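Mandelate racemase/muconate lactonizing enzyme (Polaromonas sp., PDB 2OG9) belongs to the mandelate racemase/muconate lactonizing branch of the enolase superfamily and probably catalyses racemization or a related reaction of a hydroxy acid. Local coordinates at residues D13-R19 / A52-G58; R19-L25 / W374-Q380; L136-K140 / L320-A326; E331-H336 / G353-V357. All blocks are in the same frame, centred on the assembly; numbering follows the deposited sequence.

Contact 1 of 4, residues D13-R19 / A52-G58; sequences DRITWVR and AEIETAG
Asp13 closes the end of this strand pair by gripping Thr56 and Gly58. Thr56 OG1 donates to Asp13 OD2 at 2.6 Å, from above the carboxylate plane. Gly58 N reaches the syn lone pair of Asp13 OD1 at 3.2 Å. Arg133 adds a salt bridge to OD2. An alanine in place of Asp13 would probably leave Thr56 OG1 and Gly58 N without these acceptors and take one salt-bridge partner from Arg133. The buried face is tight and apolar. There Ile15 CG2 meets Ile54 CG2 at 3.9 Å, and Val18 and Ile54 pack on helix 114-133. The solvent side is looser. Ala57 CB lies over a face of the exposed Arg14 guanidinium, 4.0 Å from CZ. On the sheet face of Trp17 and Glu53, Arg19 runs extended, CG anti to the backbone N (chi1 174°), and its NH1 meets Glu53 OE1 at 2.6 Å, near the guanidinium plane. Glu55 runs alongside Trp17, OE2 at 3.3 Å from CZ3, and its carboxylate also pairs with Arg384. Trp17 NE1 bonds Gln380. Thr16 N and Trp17 N both donate to Glu55 O, at 3.0 and 3.3 Å. This is a classic beta bulge in an antiparallel sheet of the enolase-type N-terminal domain.

Contact 2 of 4, residues R19-L25 / W374-Q380; sequences RISSCYL and WTREEAQ
Residues 19-25 and 374-380 meet as antiparallel strands, Ile20 pairing with Ala379 and Ser22 with Glu377, in the four-stranded sheet that also holds strand 46-56. The end of the chain thus returns to lie beside its beginning, and strand 375-382 is outermost in the sheet within this chain. The register slips by one between Ser22 and Cys23, a beta bulge. Ser22 O takes Arg376 N there, while Glu377 N is buried with no partner in the model. Beyond the bulge the side chains do much of the work. The guanidinium of Arg376 lies flat on the Tyr24 ring, planes 7° apart and centres 4.0 Å apart, an off-centre cation-pi stack. The Arg376 chain runs extended from CG to NE, and this carries the group over the ring. Its NH2 also pairs with Glu46. At the far end of the ring a water links Tyr24 OH, Ser22 OG and Glu377 OE1, 2.8 Å from the last. Trp374 takes the other side of the pair. Its CB touches Cys23 SG at 3.7 Å, and its CZ3 meets Leu25 CD1 at 3.7 Å. Near Gln380, Glu378 OE1 receives Arg19 NE at 3.0 Å and, more weakly, NH2 at 2.8 Å. The guanidinium and carboxylate planes stand 80° apart. Arg19 divides its charge between Glu378 and Glu53, and Glu378 OE2 turns to Lys372. Glu53, Arg19 and Glu378 thus carry alternating charge across three strands, with Lys372 beyond them, and probably offset one another.

Contact 3 of 4, residues L136-K140 / L320-A326; sequences LSLAK and LHVHLAA
Leu320 and Leu138 begin the contact. Leu320 CD1 touches Leu138 CD2 at 4.0 Å, the two side chains crossing at a slant. Both leucines also pack on Ile295, so the pair belongs to the apolar layer beside helix 295-307. His323 comes next and carries most of the contact. Its CG sits anti to the carbonyl carbon, chi1 -71°, and this sends the ring to the start of helix 138-142. Leu138 CB lies over one ring face, 4.1 Å from the centroid, in a CH-pi contact. Ser137 CB approaches CE1 at 4.0 Å. Ala139 CB lies at the ring edge, 3.6 Å from ND1. Ala139 N donates to ND1 at 3.2 Å, with an N-H...N angle of 141° and the donor tilted 32° from the ring plane. An alanine in place of His323 would probably leave Ala139 N without its acceptor and open a gap beside Leu138. Ala326 comes last, its CB 4.0 Å from Ala139 CB.

The segments join the N-terminal family region to a helix of the barrel region. Lys140, on the side of the short helix turned from helix 318-326, reaches Asp91 and Asp94 of the second subunit. Ala139 N lies in the first helical turn, where no earlier turn supplies a carbonyl. His323 fills that role, while Ser137 OG, the N-cap, accepts Lys140 N at 3.1 Å. His323 NE2 bonds Leu363 O, so the ring is probably neutral, with its proton on NE2 and ND1 left to accept.

Contact 4 of 4, residues E331-H336 / G353-V357; sequences EPWVEH and GRMLV
Val334 and Met355 cross at about a right angle, the selenium of this selenomethionine passing by the valine. SE lies 3.7 Å from Val334 CG1, and CE lies 3.8 Å from the same methyl. The Met355 chain bends at its last torsion, chi3 63°, and the bend swings CE on to His336. There CE rests 3.6 Å from His336 CB, and it comes within 3.8 Å of Glu335 O. The Val334 CG1 branch is anti to its own backbone nitrogen, and this places CG1 against the selenium.

The two strands are not neighbours in their sheet. Strand 148-152 lies between them, parallel to 333-335 and antiparallel to 354-356. Val334 touches Val149 on that strand and also Ala325 of helix 318-326. In the TIM-barrel order strand 333-335 comes last and 148-152 first, so this contact sits where the barrel closes.

Glu331 and Arg354 also meet at about a right angle, at one end of the strands. Arg354 NH2 donates to Glu331 OE1 at 2.9 Å, with an almost straight angle of 166°. The oxygen is met on its syn side and lies close to the guanidinium plane, while the two groups' planes differ by 41°. Each partner has a second hold. Glu331 OE2 pairs with Arg146, and Arg354 NE bonds Ser148 OG, which should limit rotation of the guanidinium.

Contacts 1 and 2 share Arg19 and strand 15-26, and their centres are about 17 Å apart. They also meet directly, with Val18 O 3.4 Å from Gln380 CB. Contacts 3 and 4 are closer, about 11 Å between centres. There Ala325 CB packs on Val334 CG2 at 3.5 Å, and Ala139 CB on Val357 CG1 at 3.6 Å. The two pairs stand apart: contacts 1 and 4 are about 32 Å between centres. Contacts 3 and 4 fall within the chain loop that contact 2 closes. None of the four contains Ala254 or Phe257, which bind calcium. In relatives the active site lies between barrel and N-terminal domain.

Contact 1 of 4, residues D13-R19 / A52-G58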
# COMPACT_ATOMS: atom_id res chain seq x y z
N ASP A 13 -28.99 13.67 37.06
CA ASP A 13 -28.65 14.64 38.09
C ASP A 13 -28.48 15.99 37.38
O ASP A 13 -28.78 16.12 36.20
CB ASP A 13 -27.33 14.24 38.75
CG ASP A 13 -27.17 14.84 40.14
OD1 ASP A 13 -27.86 15.83 40.46
OD2 ASP A 13 -26.34 14.30 40.91
N ARG A 14 -27.98 16.98 38.11
CA ARG A 14 -27.78 18.30 37.53
C ARG A 14 -26.65 19.03 38.26
O ARG A 14 -26.67 19.15 39.48
CB ARG A 14 -29.07 19.10 37.61
CG ARG A 14 -29.07 20.39 36.81
CD ARG A 14 -29.39 21.57 37.71
NE ARG A 14 -30.61 21.34 38.48
CZ ARG A 14 -30.97 22.07 39.53
NH1 ARG A 14 -30.21 23.07 39.94
NH2 ARG A 14 -32.09 21.79 40.18
N ILE A 15 -25.67 19.50 37.50
CA ILE A 15 -24.53 20.22 38.05
C ILE A 15 -24.98 21.59 38.52
O ILE A 15 -25.59 22.34 37.76
CB ILE A 15 -23.41 20.39 37.00
CG1 ILE A 15 -22.90 19.01 36.56
CG2 ILE A 15 -22.28 21.26 37.56
CD1 ILE A 15 -21.85 19.04 35.45
N THR A 16 -24.68 21.94 39.76
CA THR A 16 -25.10 23.23 40.30
C THR A 16 -23.96 24.13 40.76
O THR A 16 -24.13 25.34 40.87
CB THR A 16 -26.07 23.03 41.48
OG1 THR A 16 -25.45 22.21 42.48
CG2 THR A 16 -27.35 22.35 41.01
N TRP A 17 -22.78 23.55 40.99
CA TRP A 17 -21.65 24.32 41.48
C TRP A 17 -20.34 23.78 40.92
O TRP A 17 -20.18 22.58 40.77
CB TRP A 17 -21.61 24.26 43.01
CG TRP A 17 -20.50 25.04 43.66
CD1 TRP A 17 -20.45 26.40 43.86
CD2 TRP A 17 -19.31 24.51 44.25
NE1 TRP A 17 -19.31 26.73 44.54
CE2 TRP A 17 -18.59 25.60 44.80
CE3 TRP A 17 -18.78 23.22 44.38
CZ2 TRP A 17 -17.37 25.43 45.46
CZ3 TRP A 17 -17.56 23.05 45.04
CH2 TRP A 17 -16.87 24.15 45.57
N VAL A 18 -19.42 24.68 40.62
CA VAL A 18 -18.11 24.30 40.10
C VAL A 18 -17.06 25.25 40.66
O VAL A 18 -17.27 26.46 40.67
CB VAL A 18 -18.05 24.37 38.56
CG1 VAL A 18 -16.67 23.98 38.07
CG2 VAL A 18 -19.10 23.46 37.94
N ARG A 19 -15.95 24.69 41.13
CA ARG A 19 -14.86 25.52 41.66
C ARG A 19 -13.53 25.08 41.07
O ARG A 19 -13.20 23.90 41.06
CB ARG A 19 -14.78 25.43 43.19
CG ARG A 19 -13.57 26.16 43.76
CD ARG A 19 -13.67 26.37 45.28
NE ARG A 19 -12.49 27.07 45.79
CZ ARG A 19 -11.30 26.50 45.97
NH1 ARG A 19 -11.13 25.22 45.70
NH2 ARG A 19 -10.28 27.22 46.42
N ALA A 52 -10.33 20.95 39.87
CA ALA A 52 -11.71 21.23 39.52
C ALA A 52 -12.58 20.45 40.49
O ALA A 52 -12.36 19.25 40.71
CB ALA A 52 -12.01 20.80 38.09
N GLU A 53 -13.54 21.14 41.09
CA GLU A 53 -14.48 20.53 42.02
C GLU A 53 -15.86 20.73 41.43
O GLU A 53 -16.21 21.83 40.98
CB GLU A 53 -14.40 21.21 43.39
CG GLU A 53 -13.09 20.96 44.13
CD GLU A 53 -12.92 21.88 45.32
OE1 GLU A 53 -12.26 22.94 45.17
OE2 GLU A 53 -13.46 21.57 46.40
N ILE A 54 -16.65 19.66 41.40
CA ILE A 54 -17.99 19.70 40.84
C ILE A 54 -18.98 19.10 41.84
O ILE A 54 -18.71 18.05 42.44
CB ILE A 54 -18.06 18.90 39.51
CG1 ILE A 54 -17.14 19.54 38.47
CG2 ILE A 54 -19.49 18.87 38.99
CD1 ILE A 54 -17.08 18.76 37.15
N GLU A 55 -20.11 19.77 42.02
CA GLU A 55 -21.15 19.31 42.93
C GLU A 55 -22.50 19.44 42.24
O GLU A 55 -22.70 20.32 41.41
CB GLU A 55 -21.10 20.12 44.24
CG GLU A 55 -19.98 19.66 45.17
CD GLU A 55 -19.83 20.52 46.42
OE1 GLU A 55 -20.85 21.07 46.90
OE2 GLU A 55 -18.69 20.64 46.92
N THR A 56 -23.43 18.55 42.59
CA THR A 56 -24.74 18.53 41.95
C THR A 56 -25.92 18.76 42.89
O THR A 56 -25.77 18.71 44.11
CB THR A 56 -24.98 17.19 41.25
OG1 THR A 56 -25.14 16.17 42.24
CG2 THR A 56 -23.79 16.84 40.35
N ALA A 57 -27.09 19.00 42.31
CA ALA A 57 -28.30 19.22 43.09
C ALA A 57 -28.59 17.99 43.93
O ALA A 57 -29.21 18.07 44.99
CB ALA A 57 -29.47 19.50 42.15
N GLY A 58 -28.12 16.84 43.46
CA GLY A 58 -28.34 15.59 44.17
C GLY A 58 -27.35 15.33 45.29
O GLY A 58 -27.38 14.26 45.90

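Contact 2 of 4, residues R19-L25 / W374-Q380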
# COMPACT_ATOMS: atom_id res chain seq x y z
N ARG A 19 -15.95 24.69 41.13
CA ARG A 19 -14.86 25.52 41.66
C ARG A 19 -13.53 25.08 41.07
O ARG A 19 -13.20 23.90 41.06
CB ARG A 19 -14.78 25.43 43.19
CG ARG A 19 -13.57 26.16 43.76
CD ARG A 19 -13.67 26.37 45.28
NE ARG A 19 -12.49 27.07 45.79
CZ ARG A 19 -11.30 26.50 45.97
NH1 ARG A 19 -11.13 25.22 45.70
NH2 ARG A 19 -10.28 27.22 46.42
N ILE A 20 -12.77 26.05 40.56
CA ILE A 20 -11.46 25.75 40.00
C ILE A 20 -10.40 26.47 40.80
O ILE A 20 -10.59 27.60 41.24
CB ILE A 20 -11.35 26.18 38.53
CG1 ILE A 20 -11.80 27.64 38.39
CG2 ILE A 20 -12.16 25.24 37.66
CD1 ILE A 20 -11.56 28.21 37.03
N SER A 21 -9.27 25.79 40.99
CA SER A 21 -8.17 26.34 41.76
C SER A 21 -6.86 26.08 41.03
O SER A 21 -6.65 25.00 40.49
CB SER A 21 -8.09 25.65 43.13
OG SER A 21 -9.35 25.55 43.75
N SER A 22 -5.98 27.08 41.02
CA SER A 22 -4.67 26.94 40.40
C SER A 22 -3.69 26.87 41.56
O SER A 22 -3.38 27.87 42.20
CB SER A 22 -4.35 28.14 39.50
OG SER A 22 -3.14 27.92 38.80
N CYS A 23 -3.22 25.66 41.84
CA CYS A 23 -2.32 25.39 42.95
C CYS A 23 -0.88 25.14 42.50
O CYS A 23 -0.63 24.26 41.68
CB CYS A 23 -2.86 24.17 43.71
SG CYS A 23 -1.82 23.58 45.04
N TYR A 24 0.06 25.91 43.03
CA TYR A 24 1.46 25.74 42.66
C TYR A 24 2.22 24.89 43.66
O TYR A 24 2.56 25.33 44.76
CB TYR A 24 2.13 27.10 42.49
CG TYR A 24 1.71 27.78 41.21
CD1 TYR A 24 2.52 27.76 40.08
CD2 TYR A 24 0.46 28.40 41.11
CE1 TYR A 24 2.11 28.33 38.88
CE2 TYR A 24 0.04 28.98 39.92
CZ TYR A 24 0.87 28.94 38.81
OH TYR A 24 0.46 29.52 37.63
N LEU A 25 2.48 23.65 43.24
CA LEU A 25 3.19 22.66 44.04
C LEU A 25 4.69 22.90 44.02
O LEU A 25 5.34 22.77 42.98
CB LEU A 25 2.89 21.26 43.50
CG LEU A 25 3.66 20.08 44.09
CD1 LEU A 25 3.27 19.91 45.55
CD2 LEU A 25 3.34 18.81 43.30
N TRP A 374 -1.01 27.06 48.81
CA TRP A 374 -0.32 27.10 47.53
C TRP A 374 -1.19 27.57 46.37
O TRP A 374 -0.73 27.64 45.23
CB TRP A 374 0.26 25.72 47.19
CG TRP A 374 1.34 25.25 48.13
CD1 TRP A 374 2.24 26.03 48.80
CD2 TRP A 374 1.70 23.90 48.41
NE1 TRP A 374 3.13 25.24 49.49
CE2 TRP A 374 2.82 23.93 49.26
CE3 TRP A 374 1.18 22.65 48.02
CZ2 TRP A 374 3.44 22.76 49.74
CZ3 TRP A 374 1.79 21.49 48.49
CH2 TRP A 374 2.91 21.56 49.34
N THR A 375 -2.44 27.90 46.66
CA THR A 375 -3.36 28.36 45.64
C THR A 375 -3.14 29.83 45.30
O THR A 375 -3.25 30.70 46.17
CB THR A 375 -4.81 28.15 46.10
OG1 THR A 375 -5.01 26.76 46.41
CG2 THR A 375 -5.79 28.56 45.01
N ARG A 376 -2.84 30.12 44.04
CA ARG A 376 -2.59 31.49 43.61
C ARG A 376 -3.79 32.09 42.89
O ARG A 376 -3.90 33.31 42.77
CB ARG A 376 -1.36 31.55 42.72
CG ARG A 376 -0.09 31.12 43.43
CD ARG A 376 1.15 31.26 42.55
NE ARG A 376 2.31 30.65 43.18
CZ ARG A 376 3.48 30.48 42.57
NH1 ARG A 376 3.65 30.87 41.32
NH2 ARG A 376 4.48 29.90 43.22
N GLU A 377 -4.68 31.23 42.41
CA GLU A 377 -5.87 31.67 41.70
C GLU A 377 -7.01 30.70 41.95
O GLU A 377 -6.78 29.50 42.13
CB GLU A 377 -5.63 31.73 40.18
CG GLU A 377 -4.66 32.80 39.71
CD GLU A 377 -4.68 32.98 38.20
OE1 GLU A 377 -4.14 32.12 37.47
OE2 GLU A 377 -5.26 33.98 37.73
N GLU A 378 -8.23 31.22 41.96
CA GLU A 378 -9.41 30.38 42.14
C GLU A 378 -10.66 31.13 41.74
O GLU A 378 -10.71 32.36 41.76
CB GLU A 378 -9.53 29.87 43.58
CG GLU A 378 -9.81 30.93 44.63
CD GLU A 378 -10.24 30.31 45.95
OE1 GLU A 378 -11.39 29.81 46.02
OE2 GLU A 378 -9.43 30.30 46.89
N ALA A 379 -11.68 30.37 41.35
CA ALA A 379 -12.94 30.94 40.93
C ALA A 379 -14.01 29.88 41.08
O ALA A 379 -13.71 28.69 41.13
CB ALA A 379 -12.86 31.39 39.49
N GLN A 380 -15.26 30.32 41.15
CA GLN A 380 -16.36 29.39 41.27
C GLN A 380 -17.60 29.97 40.61
O GLN A 380 -17.72 31.18 40.44
CB GLN A 380 -16.62 29.04 42.74
CG GLN A 380 -16.66 30.23 43.68
CD GLN A 380 -16.81 29.80 45.12
OE1 GLN A 380 -17.85 29.29 45.52
NE2 GLN A 380 -15.76 29.99 45.91
O HOH W 1 -2.17 30.12 37.53
O HOH W 2 3.66 27.72 45.68

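Contact 3 of 4, residues L136-K140 / L320-A326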
# COMPACT_ATOMS: atom_id res chain seq x y z
N LEU A 136 -18.04 2.76 43.97
CA LEU A 136 -16.92 1.99 43.43
C LEU A 136 -15.69 2.84 43.19
O LEU A 136 -15.79 4.04 42.93
CB LEU A 136 -17.32 1.35 42.09
CG LEU A 136 -18.50 0.39 42.00
CD1 LEU A 136 -18.75 0.05 40.52
CD2 LEU A 136 -18.21 -0.86 42.80
N SER A 137 -14.52 2.21 43.28
CA SER A 137 -13.29 2.92 42.99
C SER A 137 -13.38 3.19 41.48
O SER A 137 -14.21 2.58 40.80
CB SER A 137 -12.08 2.03 43.28
OG SER A 137 -12.12 0.85 42.49
N LEU A 138 -12.56 4.09 40.96
CA LEU A 138 -12.60 4.37 39.53
C LEU A 138 -12.26 3.09 38.78
O LEU A 138 -12.86 2.78 37.75
CB LEU A 138 -11.61 5.47 39.16
CG LEU A 138 -11.49 5.79 37.66
CD1 LEU A 138 -12.85 6.19 37.11
CD2 LEU A 138 -10.48 6.90 37.46
N ALA A 139 -11.29 2.34 39.29
CA ALA A 139 -10.88 1.10 38.64
C ALA A 139 -12.03 0.10 38.51
O ALA A 139 -12.18 -0.55 37.48
CB ALA A 139 -9.72 0.45 39.41
N LYS A 140 -12.85 -0.02 39.56
CA LYS A 140 -13.96 -0.95 39.53
C LYS A 140 -15.11 -0.43 38.67
O LYS A 140 -15.86 -1.22 38.09
CB LYS A 140 -14.44 -1.25 40.95
CG LYS A 140 -13.45 -2.09 41.77
CD LYS A 140 -13.30 -3.51 41.20
CE LYS A 140 -12.22 -4.30 41.96
NZ LYS A 140 -12.17 -5.75 41.56
N LEU A 320 -4.00 8.84 39.61
CA LEU A 320 -5.05 8.65 38.62
C LEU A 320 -4.75 7.43 37.74
O LEU A 320 -5.62 6.59 37.52
CB LEU A 320 -5.17 9.90 37.73
CG LEU A 320 -6.00 9.80 36.46
CD1 LEU A 320 -7.44 9.42 36.79
CD2 LEU A 320 -5.97 11.13 35.73
N HIS A 321 -3.52 7.33 37.26
CA HIS A 321 -3.17 6.23 36.36
C HIS A 321 -3.21 4.82 36.95
O HIS A 321 -3.36 3.85 36.20
CB HIS A 321 -1.81 6.50 35.72
CG HIS A 321 -1.82 7.68 34.81
ND1 HIS A 321 -2.75 7.83 33.81
CD2 HIS A 321 -1.01 8.77 34.74
CE1 HIS A 321 -2.52 8.96 33.16
NE2 HIS A 321 -1.47 9.55 33.71
N VAL A 322 -3.08 4.69 38.26
CA VAL A 322 -3.14 3.35 38.85
C VAL A 322 -4.52 2.76 38.56
O VAL A 322 -4.66 1.55 38.33
CB VAL A 322 -2.88 3.38 40.39
CG1 VAL A 322 -3.92 4.23 41.10
CG2 VAL A 322 -2.90 1.96 40.92
N HIS A 323 -5.55 3.60 38.55
CA HIS A 323 -6.90 3.14 38.27
C HIS A 323 -7.06 2.80 36.79
O HIS A 323 -7.64 1.77 36.44
CB HIS A 323 -7.92 4.22 38.63
CG HIS A 323 -8.07 4.43 40.11
ND1 HIS A 323 -8.76 3.55 40.91
CD2 HIS A 323 -7.61 5.40 40.92
CE1 HIS A 323 -8.71 3.96 42.16
NE2 HIS A 323 -8.01 5.09 42.20
N LEU A 324 -6.55 3.67 35.93
CA LEU A 324 -6.65 3.46 34.49
C LEU A 324 -5.83 2.24 34.06
O LEU A 324 -6.29 1.44 33.24
CB LEU A 324 -6.19 4.72 33.75
CG LEU A 324 -7.07 5.95 34.04
CD1 LEU A 324 -6.48 7.21 33.42
CD2 LEU A 324 -8.48 5.71 33.50
N ALA A 325 -4.64 2.08 34.63
CA ALA A 325 -3.79 0.94 34.30
C ALA A 325 -4.45 -0.37 34.73
O ALA A 325 -4.31 -1.39 34.06
CB ALA A 325 -2.43 1.09 34.98
N ALA A 326 -5.16 -0.34 35.85
CA ALA A 326 -5.82 -1.54 36.34
C ALA A 326 -6.87 -2.03 35.34
O ALA A 326 -7.17 -3.22 35.28
CB ALA A 326 -6.48 -1.26 37.69

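Contact 4 of 4, residues E331-H336 / G353-V357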
# COMPACT_ATOMS: atom_id res chain seq x y z
N GLU A 331 -0.82 -6.58 31.14
CA GLU A 331 -0.03 -6.08 32.26
C GLU A 331 0.73 -4.78 31.99
O GLU A 331 1.71 -4.77 31.26
CB GLU A 331 0.96 -7.15 32.74
CG GLU A 331 0.34 -8.28 33.55
CD GLU A 331 -0.19 -7.81 34.90
OE1 GLU A 331 0.58 -7.16 35.65
OE2 GLU A 331 -1.36 -8.10 35.22
N PRO A 332 0.27 -3.67 32.60
CA PRO A 332 0.93 -2.38 32.41
C PRO A 332 2.00 -2.11 33.47
O PRO A 332 2.24 -2.94 34.36
CB PRO A 332 -0.22 -1.40 32.51
CG PRO A 332 -1.05 -2.02 33.60
CD PRO A 332 -1.04 -3.50 33.26
N TRP A 333 2.66 -0.96 33.34
CA TRP A 333 3.66 -0.51 34.30
C TRP A 333 3.27 0.92 34.65
O TRP A 333 2.85 1.68 33.78
CB TRP A 333 5.07 -0.47 33.69
CG TRP A 333 5.80 -1.78 33.59
CD1 TRP A 333 5.80 -2.65 32.54
CD2 TRP A 333 6.71 -2.32 34.56
NE1 TRP A 333 6.67 -3.69 32.79
CE2 TRP A 333 7.23 -3.52 34.02
CE3 TRP A 333 7.13 -1.91 35.83
CZ2 TRP A 333 8.16 -4.31 34.71
CZ3 TRP A 333 8.06 -2.70 36.52
CH2 TRP A 333 8.56 -3.89 35.95
N VAL A 334 3.39 1.28 35.93
CA VAL A 334 3.09 2.64 36.37
C VAL A 334 4.26 3.13 37.22
O VAL A 334 4.80 2.36 38.03
CB VAL A 334 1.79 2.69 37.23
CG1 VAL A 334 1.63 4.08 37.83
CG2 VAL A 334 0.58 2.35 36.37
N GLU A 335 4.66 4.38 37.03
CA GLU A 335 5.77 4.95 37.79
C GLU A 335 5.33 5.42 39.17
O GLU A 335 4.32 6.14 39.29
CB GLU A 335 6.41 6.12 37.02
CG GLU A 335 7.47 6.85 37.83
CD GLU A 335 8.17 7.92 37.03
OE1 GLU A 335 7.47 8.64 36.28
OE2 GLU A 335 9.40 8.06 37.16
N HIS A 336 6.05 4.98 40.19
CA HIS A 336 5.76 5.40 41.54
C HIS A 336 6.62 6.59 41.88
O HIS A 336 7.81 6.44 42.18
CB HIS A 336 6.06 4.31 42.59
CG HIS A 336 5.95 4.80 44.00
ND1 HIS A 336 6.88 5.64 44.57
CD2 HIS A 336 5.02 4.56 44.95
CE1 HIS A 336 6.53 5.88 45.82
NE2 HIS A 336 5.41 5.24 46.07
N GLY A 353 6.88 -5.30 44.58
CA GLY A 353 7.05 -4.82 43.21
C GLY A 353 5.83 -4.26 42.50
O GLY A 353 5.89 -3.96 41.30
N ARG A 354 4.72 -4.11 43.22
CA ARG A 354 3.50 -3.59 42.61
C ARG A 354 2.82 -2.55 43.50
O ARG A 354 2.95 -2.60 44.73
CB ARG A 354 2.51 -4.75 42.35
CG ARG A 354 3.11 -5.95 41.62
CD ARG A 354 2.12 -7.12 41.54
NE ARG A 354 1.03 -6.89 40.58
CZ ARG A 354 1.10 -7.14 39.28
NH1 ARG A 354 2.22 -7.62 38.75
NH2 ARG A 354 0.05 -6.91 38.49
N MSE A 355 2.10 -1.61 42.90
CA MSE A 355 1.39 -0.63 43.71
C MSE A 355 -0.06 -1.10 43.76
O MSE A 355 -0.61 -1.53 42.75
CB MSE A 355 1.49 0.79 43.12
CG MSE A 355 0.98 0.98 41.71
SE MSE A 355 0.87 2.90 41.29
CE MSE A 355 2.76 3.37 41.44
N LEU A 356 -0.66 -1.02 44.94
CA LEU A 356 -2.03 -1.47 45.12
C LEU A 356 -3.02 -0.46 44.55
O LEU A 356 -2.85 0.75 44.69
CB LEU A 356 -2.35 -1.67 46.61
CG LEU A 356 -1.48 -2.65 47.41
CD1 LEU A 356 -2.00 -2.75 48.85
CD2 LEU A 356 -1.48 -4.01 46.75
N VAL A 357 -4.04 -0.98 43.89
CA VAL A 357 -5.06 -0.11 43.33
C VAL A 357 -5.94 0.27 44.51
O VAL A 357 -6.42 -0.60 45.23
CB VAL A 357 -5.91 -0.86 42.29
CG1 VAL A 357 -7.04 0.03 41.81
CG2 VAL A 357 -5.03 -1.28 41.12